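Local coordinates for nourseothricin acetyltransferase (Streptomyces noursei, PDB 5C82), which probably acetylates the antibiotic nourseothricin and so confers resistance to it, at residues A9-D19 with R80-D88. The protein carries 1 engineered substitution. Numbering follows the deposited sequence.
Sequences AYRYRTSVPGD and RTFVAYGDD
Arg13 and Val83 face each other as an antiparallel hydrogen-bonded pair, with Val83 N reaching Arg13 O at 2.9 Å. The arginine CB leaves the sheet on the side of Val83 and Tyr85. Arg13 CG sits between the backbone N and the carbonyl carbon (chi1 55°), which brings it 3.8 Å from Val83 CG2. From there the chain runs extended through CD to NE, and CZ comes near Val83 CG2 and Tyr85 CE1. One face of the guanidinium lies against the same valine methyl, while Arg13 NH1, in the plane of the group, donates to Asp19 OD2 at 2.7 Å and also to Thr14 O. Arg13 NH2 passes 3.6 Å from Tyr85 CE1, the guanidinium turned 27° from the phenol ring, and ends on Asp19 OD1. This end-on salt bridge uses the syn lone pairs of both carboxylate oxygens. Each oxygen takes a second donor from out of the carboxylate plane, on opposite faces: Tyr85 OH at 2.7 Å on Asp19 OD1, Val16 N on OD2. With four bonds the buried carboxylate is fixed in rotation and, with the arginine beside it, probably stays ionised. In the GNAT fold this is one margin of the central mixed sheet: strand 11-14 is outermost, and strand 79-85 pairs on its inner side with strand 91-100. Helix 20-25 reaches Val83 and Tyr85 on the arginine's side. On the other face Tyr12 sets CE2 3.5 Å from Ala84 CB and packs against helix 122-137; farther along, Tyr10 lays CD1 by Gly86 CA and hydrogen-bonds His117 through its hydroxyl. Past the last backbone bond, Ser15 N to Thr81 O, the Arg80 chain crosses Thr14 at about a right angle, and NE donates to Thr14 OG1 in the guanidinium plane at 3.0 Å.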
ATOM      1  N   ALA A   9       2.178 -35.138   2.839  1.00 45.43           N
ATOM      2  CA  ALA A   9       3.656 -35.278   2.847  1.00 42.34           C
ATOM      3  C   ALA A   9       4.432 -34.191   3.640  1.00 40.67           C
ATOM      4  O   ALA A   9       5.669 -34.280   3.745  1.00 40.21           O
ATOM      5  CB  ALA A   9       4.205 -35.387   1.425  1.00 42.47           C
ATOM      6  N   TYR A  10       3.726 -33.209   4.232  1.00 30.90           N
ATOM      7  CA  TYR A  10       4.414 -32.141   4.954  1.00 28.12           C
ATOM      8  C   TYR A  10       4.000 -32.001   6.419  1.00 28.37           C
ATOM      9  O   TYR A  10       2.948 -32.512   6.829  1.00 28.58           O
ATOM     10  CB  TYR A  10       4.268 -30.797   4.210  1.00 28.42           C
ATOM     11  CG  TYR A  10       4.766 -30.844   2.779  1.00 29.39           C
ATOM     12  CD1 TYR A  10       6.120 -30.733   2.487  1.00 30.15           C
ATOM     13  CD2 TYR A  10       3.883 -31.038   1.717  1.00 30.84           C
ATOM     14  CE1 TYR A  10       6.590 -30.833   1.180  1.00 28.33           C
ATOM     15  CE2 TYR A  10       4.343 -31.157   0.406  1.00 31.74           C
ATOM     16  CZ  TYR A  10       5.696 -31.018   0.139  1.00 36.62           C
ATOM     17  OH  TYR A  10       6.146 -31.069  -1.153  1.00 36.92           O
ATOM     18  N   ARG A  11       4.852 -31.315   7.207  1.00 20.19           N
ATOM     19  CA  ARG A  11       4.592 -31.006   8.620  1.00 19.06           C
ATOM     20  C   ARG A  11       4.515 -29.515   8.693  1.00 22.47           C
ATOM     21  O   ARG A  11       5.242 -28.838   7.974  1.00 22.27           O
ATOM     22  CB  ARG A  11       5.688 -31.548   9.549  1.00 15.90           C
ATOM     23  CG  ARG A  11       5.786 -33.077   9.506  1.00 14.56           C
ATOM     24  CD  ARG A  11       7.012 -33.587  10.249  1.00 17.38           C
ATOM     25  NE  ARG A  11       7.061 -35.055  10.245  1.00 25.34           N
ATOM     26  CZ  ARG A  11       6.393 -35.828  11.094  1.00 32.45           C
ATOM     27  NH1 ARG A  11       5.635 -35.285  12.047  1.00 13.91           N
ATOM     28  NH2 ARG A  11       6.493 -37.146  11.017  1.00 18.27           N
ATOM     29  N   TYR A  12       3.618 -28.993   9.524  1.00 18.52           N
ATOM     30  CA  TYR A  12       3.400 -27.556   9.607  1.00 17.79           C
ATOM     31  C   TYR A  12       3.423 -27.111  11.034  1.00 20.94           C
ATOM     32  O   TYR A  12       2.902 -27.804  11.890  1.00 19.16           O
ATOM     33  CB  TYR A  12       2.038 -27.185   8.997  1.00 18.55           C
ATOM     34  CG  TYR A  12       1.876 -27.594   7.555  1.00 19.72           C
ATOM     35  CD1 TYR A  12       1.362 -28.845   7.216  1.00 20.73           C
ATOM     36  CD2 TYR A  12       2.180 -26.708   6.521  1.00 20.99           C
ATOM     37  CE1 TYR A  12       1.207 -29.224   5.884  1.00 21.32           C
ATOM     38  CE2 TYR A  12       2.050 -27.086   5.186  1.00 21.39           C
ATOM     39  CZ  TYR A  12       1.579 -28.349   4.874  1.00 25.52           C
ATOM     40  OH  TYR A  12       1.449 -28.696   3.559  1.00 24.36           O
ATOM     41  N   ARG A  13       4.007 -25.937  11.286  1.00 18.44           N
ATOM     42  CA  ARG A  13       4.073 -25.342  12.615  1.00 18.09           C
ATOM     43  C   ARG A  13       4.385 -23.846  12.561  1.00 20.39           C
ATOM     44  O   ARG A  13       4.712 -23.293  11.508  1.00 18.86           O
ATOM     45  CB  ARG A  13       5.117 -26.063  13.516  1.00 18.23           C
ATOM     46  CG  ARG A  13       6.533 -26.167  12.959  1.00 17.63           C
ATOM     47  CD  ARG A  13       7.504 -26.586  14.063  1.00 18.34           C
ATOM     48  NE  ARG A  13       8.860 -26.843  13.568  1.00 17.38           N
ATOM     49  CZ  ARG A  13       9.751 -25.894  13.283  1.00 29.55           C
ATOM     50  NH1 ARG A  13       9.447 -24.615  13.457  1.00 16.67           N
ATOM     51  NH2 ARG A  13      10.955 -26.219  12.839  1.00 21.25           N
ATOM     52  N   THR A  14       4.333 -23.211  13.721  1.00 16.40           N
ATOM     53  CA  THR A  14       4.749 -21.835  13.859  1.00 17.18           C
ATOM     54  C   THR A  14       6.295 -21.883  13.837  1.00 21.29           C
ATOM     55  O   THR A  14       6.895 -22.888  14.262  1.00 20.93           O
ATOM     56  CB  THR A  14       4.091 -21.215  15.090  1.00 20.42           C
ATOM     57  OG1 THR A  14       2.700 -21.067  14.801  1.00 17.47           O
ATOM     58  CG2 THR A  14       4.658 -19.860  15.435  1.00 19.38           C
ATOM     59  N   SER A  15       6.917 -20.874  13.223  1.00 17.11           N
ATOM     60  CA  SER A  15       8.373 -20.802  13.131  1.00 17.49           C
ATOM     61  C   SER A  15       8.986 -20.613  14.541  1.00 23.27           C
ATOM     62  O   SER A  15       8.323 -20.127  15.462  1.00 19.85           O
ATOM     63  CB  SER A  15       8.797 -19.620  12.270  1.00 19.31           C
ATOM     64  OG  SER A  15       8.584 -18.421  13.002  1.00 26.41           O
ATOM     65  N   VAL A  16      10.273 -20.964  14.667  1.00 23.27           N
ATOM     66  CA  VAL A  16      11.077 -20.808  15.880  1.00 23.81           C
ATOM     67  C   VAL A  16      12.345 -20.061  15.438  1.00 29.86           C
ATOM     68  O   VAL A  16      12.639 -20.100  14.234  1.00 27.54           O
ATOM     69  CB  VAL A  16      11.383 -22.160  16.602  1.00 26.29           C
ATOM     70  CG1 VAL A  16      10.103 -22.778  17.182  1.00 26.70           C
ATOM     71  CG2 VAL A  16      12.123 -23.156  15.705  1.00 25.04           C
ATOM     72  N   PRO A  17      13.106 -19.382  16.347  1.00 28.77           N
ATOM     73  CA  PRO A  17      14.321 -18.662  15.891  1.00 29.66           C
ATOM     74  C   PRO A  17      15.274 -19.502  15.033  1.00 33.85           C
ATOM     75  O   PRO A  17      15.790 -18.990  14.050  1.00 34.56           O
ATOM     76  CB  PRO A  17      14.987 -18.199  17.194  1.00 31.33           C
ATOM     77  CG  PRO A  17      13.875 -18.129  18.172  1.00 35.70           C
ATOM     78  CD  PRO A  17      12.898 -19.216  17.800  1.00 30.50           C
ATOM     79  N   GLY A  18      15.414 -20.785  15.364  1.00 29.53           N
ATOM     80  CA  GLY A  18      16.265 -21.736  14.659  1.00 29.19           C
ATOM     81  C   GLY A  18      15.920 -22.022  13.207  1.00 32.11           C
ATOM     82  O   GLY A  18      16.695 -22.700  12.526  1.00 31.13           O
ATOM     83  N   ASP A  19      14.747 -21.533  12.728  1.00 28.33           N
ATOM     84  CA  ASP A  19      14.282 -21.683  11.337  1.00 26.83           C
ATOM     85  C   ASP A  19      14.818 -20.554  10.455  1.00 29.23           C
ATOM     86  O   ASP A  19      14.711 -20.663   9.236  1.00 27.85           O
ATOM     87  CB  ASP A  19      12.738 -21.659  11.252  1.00 27.71           C
ATOM     88  CG  ASP A  19      12.005 -22.833  11.867  1.00 30.43           C
ATOM     89  OD1 ASP A  19      12.450 -23.991  11.665  1.00 31.16           O
ATOM     90  OD2 ASP A  19      10.944 -22.606  12.479  1.00 27.09           O
ATOM     91  N   ARG A  80       3.015 -13.268  12.682  1.00 33.62           N
ATOM     92  CA  ARG A  80       3.266 -14.714  12.768  1.00 29.80           C
ATOM     93  C   ARG A  80       3.864 -15.277  11.477  1.00 27.09           C
ATOM     94  O   ARG A  80       3.530 -14.808  10.392  1.00 24.30           O
ATOM     95  CB  ARG A  80       1.992 -15.489  13.121  1.00 27.80           C
ATOM     96  CG  ARG A  80       2.257 -16.872  13.729  1.00 35.33           C
ATOM     97  CD  ARG A  80       1.025 -17.326  14.448  1.00 46.44           C
ATOM     98  NE  ARG A  80       1.242 -18.474  15.317  1.00 64.25           N
ATOM     99  CZ  ARG A  80       0.688 -18.600  16.515  1.00 76.41           C
ATOM    100  NH1 ARG A  80      -0.089 -17.636  16.999  1.00 54.63           N
ATOM    101  NH2 ARG A  80       0.919 -19.681  17.247  1.00 67.08           N
ATOM    102  N   THR A  81       4.736 -16.289  11.614  1.00 20.28           N
ATOM    103  CA  THR A  81       5.349 -17.026  10.511  1.00 19.14           C
ATOM    104  C   THR A  81       5.010 -18.507  10.666  1.00 21.16           C
ATOM    105  O   THR A  81       5.257 -19.088  11.721  1.00 20.07           O
ATOM    106  CB  THR A  81       6.886 -16.814  10.442  1.00 23.93           C
ATOM    107  OG1 THR A  81       7.175 -15.431  10.278  1.00 28.79           O
ATOM    108  CG2 THR A  81       7.556 -17.617   9.308  1.00 16.19           C
ATOM    109  N   PHE A  82       4.479 -19.117   9.599  1.00 17.64           N
ATOM    110  CA  PHE A  82       4.198 -20.544   9.539  1.00 16.90           C
ATOM    111  C   PHE A  82       5.164 -21.195   8.566  1.00 19.39           C
ATOM    112  O   PHE A  82       5.408 -20.663   7.484  1.00 16.39           O
ATOM    113  CB  PHE A  82       2.747 -20.825   9.129  1.00 18.53           C
ATOM    114  CG  PHE A  82       1.734 -20.239  10.070  1.00 20.30           C
ATOM    115  CD1 PHE A  82       1.433 -20.870  11.273  1.00 23.90           C
ATOM    116  CD2 PHE A  82       1.013 -19.105   9.717  1.00 23.05           C
ATOM    117  CE1 PHE A  82       0.483 -20.332  12.140  1.00 26.48           C
ATOM    118  CE2 PHE A  82       0.063 -18.564  10.582  1.00 27.28           C
ATOM    119  CZ  PHE A  82      -0.213 -19.190  11.781  1.00 26.92           C
ATOM    120  N   VAL A  83       5.738 -22.337   8.965  1.00 17.90           N
ATOM    121  CA  VAL A  83       6.702 -23.081   8.143  1.00 16.67           C
ATOM    122  C   VAL A  83       6.123 -24.428   7.782  1.00 20.77           C
ATOM    123  O   VAL A  83       5.346 -24.983   8.554  1.00 21.22           O
ATOM    124  CB  VAL A  83       8.092 -23.236   8.842  1.00 18.90           C
ATOM    125  CG1 VAL A  83       8.858 -21.911   8.886  1.00 17.24           C
ATOM    126  CG2 VAL A  83       7.965 -23.865  10.241  1.00 18.68           C
ATOM    127  N   ALA A  84       6.541 -24.966   6.648  1.00 17.39           N
ATOM    128  CA  ALA A  84       6.177 -26.300   6.153  1.00 17.66           C
ATOM    129  C   ALA A  84       7.465 -27.069   5.893  1.00 21.06           C
ATOM    130  O   ALA A  84       8.325 -26.584   5.155  1.00 21.10           O
ATOM    131  CB  ALA A  84       5.373 -26.198   4.860  1.00 18.02           C
ATOM    132  N   TYR A  85       7.629 -28.224   6.542  1.00 17.73           N
ATOM    133  CA  TYR A  85       8.821 -29.070   6.371  1.00 17.70           C
ATOM    134  C   TYR A  85       8.462 -30.384   5.694  1.00 23.45           C
ATOM    135  O   TYR A  85       7.453 -30.999   6.018  1.00 21.40           O
ATOM    136  CB  TYR A  85       9.519 -29.333   7.718  1.00 17.55           C
ATOM    137  CG  TYR A  85      10.441 -28.212   8.150  1.00 19.37           C
ATOM    138  CD1 TYR A  85       9.967 -27.145   8.907  1.00 20.53           C
ATOM    139  CD2 TYR A  85      11.794 -28.230   7.823  1.00 20.50           C
ATOM    140  CE1 TYR A  85      10.804 -26.100   9.286  1.00 21.06           C
ATOM    141  CE2 TYR A  85      12.647 -27.192   8.207  1.00 21.00           C
ATOM    142  CZ  TYR A  85      12.145 -26.129   8.936  1.00 28.45           C
ATOM    143  OH  TYR A  85      12.978 -25.107   9.316  1.00 29.03           O
ATOM    144  N   GLY A  86       9.303 -30.807   4.769  1.00 25.00           N
ATOM    145  CA  GLY A  86       9.138 -32.079   4.077  1.00 27.17           C
ATOM    146  C   GLY A  86       9.669 -33.239   4.896  1.00 36.66           C
ATOM    147  O   GLY A  86      10.218 -33.021   5.981  1.00 35.68           O
ATOM    148  N   ASP A  87       9.521 -34.482   4.370  1.00 38.85           N
ATOM    149  CA  ASP A  87       9.987 -35.733   4.996  1.00 40.93           C
ATOM    150  C   ASP A  87      11.498 -35.737   5.245  1.00 45.95           C
ATOM    151  O   ASP A  87      11.959 -36.249   6.263  1.00 46.78           O
ATOM    152  CB  ASP A  87       9.603 -36.957   4.142  1.00 43.68           C
ATOM    153  CG  ASP A  87       8.209 -37.502   4.398  1.00 63.77           C
ATOM    154  OD1 ASP A  87       7.958 -37.996   5.525  1.00 65.79           O
ATOM    155  OD2 ASP A  87       7.385 -37.502   3.447  1.00 72.81           O
ATOM    156  N   ASP A  88      12.244 -35.126   4.328  1.00 42.57           N
ATOM    157  CA  ASP A  88      13.697 -34.994   4.313  1.00 42.41           C
ATOM    158  C   ASP A  88      14.297 -34.056   5.390  1.00 44.21           C
ATOM    159  O   ASP A  88      15.516 -34.048   5.563  1.00 43.75           O
ATOM    160  CB  ASP A  88      14.131 -34.545   2.903  1.00 45.28           C
ATOM    161  CG  ASP A  88      13.439 -33.296   2.340  1.00 63.15           C
ATOM    162  OD1 ASP A  88      12.797 -32.551   3.129  1.00 63.71           O
ATOM    163  OD2 ASP A  88      13.564 -33.048   1.120  1.00 72.20           O
TER
HETATM  164  O   HOH W   1       9.241 -36.114   8.247  1.00 49.99           O
HETATM  165  O   HOH W   2       6.439 -17.049  14.042  1.00 21.27           O